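Local coordinates for PnpC (Pseudomonas putida, PDB 3N9T), which catalyses, as a ferric-iron intradiol dioxygenase, the oxygen-dependent ring cleavage of hydroxyquinol between its two neighbouring hydroxyl groups, at residues Gly64-Cys67 and Val71-Glu74. Sequence-based numbering, arbitrary orientation.
Sequences GQKC and VRQE
The interhelical turn between helices 50-65 and 74-81, in the helical N-terminal region of this intradiol dioxygenase, folds back so that K66 and C67 pack against R72, Q73 and E74. The backbone evidence is a close approach at C67 and Q73, whose CA atoms lie 4.7 Å apart. No conventional hydrogen bond joins the two segments; instead C67 CA makes a CA-H...O contact with R72 O at 3.4 Å, with 146° at the hydrogen. C67 SG also comes within 3.3 Å of E74 N, a buried amide in the first turn of helix 74-81 for which the model offers no hydrogen-bond acceptor.

K66 meets the second segment through its aliphatic chain. Its CB lies 3.8 Å from E74 CB. CG is anti to the backbone N (chi1 -162°), and a bend at chi2 then takes the chain past the E74 carboxylate and over one face of the R72 guanidinium. There K66 CE stands 4.1 Å from R72 NH2. R72 in turn grips E74 side-on, NE and NH2 both reaching E74 OE1 through clearly bent bonds, and R72 NE does so at 2.9 Å with the oxygen 14° out of the guanidinium plane. This pair of hydrogen bonds to one oxygen should restrict rotation of the guanidinium, which presents one face to K66 CE.

Outside the turn, D199 forms a salt bridge with R72 NH2 and accepts from K66 NZ through its backbone O, while E74 OE2 accepts from V202 N at the start of helix 201-209. The two carboxylates on R72 probably offset its charge, whereas K66 NZ, 5.1 Å from R72 NH2, is held by a neutral carbonyl; the polar network ties the turn to the segment leading into helix 201-209.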
loop_
_atom_site.group_PDB
_atom_site.type_symbol
_atom_site.label_atom_id
_atom_site.label_comp_id
_atom_site.label_asym_id
_atom_site.label_seq_id
_atom_site.Cartn_x
_atom_site.Cartn_y
_atom_site.Cartn_z
ATOM N N GLY A 64 -5.932 -6.041 3.248
ATOM C CA GLY A 64 -7.090 -6.033 2.345
ATOM C C GLY A 64 -8.092 -7.136 2.699
ATOM O O GLY A 64 -9.314 -6.885 2.708
ATOM N N GLN A 65 -7.589 -8.330 3.030
ATOM C CA GLN A 65 -8.465 -9.468 3.337
ATOM C C GLN A 65 -9.261 -9.296 4.619
ATOM O O GLN A 65 -10.322 -9.926 4.750
ATOM C CB GLN A 65 -7.667 -10.768 3.436
ATOM C CG GLN A 65 -7.230 -11.284 2.072
ATOM C CD GLN A 65 -8.344 -12.057 1.377
ATOM O OE1 GLN A 65 -9.002 -12.911 1.997
ATOM N NE2 GLN A 65 -8.554 -11.777 0.084
ATOM N N LYS A 66 -8.744 -8.470 5.550
ATOM C CA LYS A 66 -9.421 -8.137 6.837
ATOM C C LYS A 66 -10.573 -7.154 6.657
ATOM O O LYS A 66 -11.375 -6.910 7.593
ATOM C CB LYS A 66 -8.418 -7.562 7.856
ATOM C CG LYS A 66 -8.892 -7.593 9.351
ATOM C CD LYS A 66 -8.824 -8.999 9.941
ATOM C CE LYS A 66 -9.501 -9.006 11.298
ATOM N NZ LYS A 66 -9.129 -10.312 11.978
ATOM N N CYS A 67 -10.645 -6.541 5.486
ATOM C CA CYS A 67 -11.728 -5.630 5.210
ATOM C C CYS A 67 -12.960 -6.492 4.835
ATOM O O CYS A 67 -12.872 -7.346 3.968
ATOM C CB CYS A 67 -11.342 -4.652 4.091
ATOM S SG CYS A 67 -9.915 -3.592 4.461
ATOM N N VAL A 71 -18.278 -3.781 8.681
ATOM C CA VAL A 71 -18.032 -3.080 9.929
ATOM C C VAL A 71 -16.533 -2.834 10.148
ATOM O O VAL A 71 -16.149 -2.200 11.122
ATOM C CB VAL A 71 -18.559 -3.939 11.116
ATOM C CG1 VAL A 71 -20.117 -3.985 11.124
ATOM C CG2 VAL A 71 -17.936 -5.392 11.089
ATOM N N ARG A 72 -15.698 -3.353 9.246
ATOM C CA ARG A 72 -14.251 -3.322 9.463
ATOM C C ARG A 72 -13.512 -2.884 8.191
ATOM O O ARG A 72 -13.569 -3.559 7.138
ATOM C CB ARG A 72 -13.751 -4.702 9.958
ATOM C CG ARG A 72 -12.256 -4.735 10.321
ATOM C CD ARG A 72 -11.962 -3.887 11.534
ATOM N NE ARG A 72 -10.585 -4.169 11.923
ATOM C CZ ARG A 72 -10.235 -5.101 12.800
ATOM N NH1 ARG A 72 -11.193 -5.811 13.432
ATOM N NH2 ARG A 72 -8.954 -5.300 13.074
ATOM N N GLN A 73 -12.792 -1.776 8.308
ATOM C CA GLN A 73 -12.002 -1.336 7.182
ATOM C C GLN A 73 -10.556 -1.252 7.686
ATOM O O GLN A 73 -10.150 -0.242 8.265
ATOM C CB GLN A 73 -12.535 0.016 6.699
ATOM C CG GLN A 73 -12.805 0.106 5.196
ATOM C CD GLN A 73 -11.598 -0.290 4.373
ATOM O OE1 GLN A 73 -11.734 -0.722 3.201
ATOM N NE2 GLN A 73 -10.405 -0.176 4.975
ATOM N N GLU A 74 -9.785 -2.310 7.457
ATOM C CA GLU A 74 -8.433 -2.392 8.017
ATOM C C GLU A 74 -7.509 -1.423 7.260
ATOM O O GLU A 74 -6.517 -0.939 7.824
ATOM C CB GLU A 74 -7.869 -3.826 7.936
ATOM C CG GLU A 74 -6.564 -4.041 8.813
ATOM C CD GLU A 74 -6.810 -4.135 10.330
ATOM O OE1 GLU A 74 -7.938 -3.830 10.747
ATOM O OE2 GLU A 74 -5.894 -4.505 11.109
#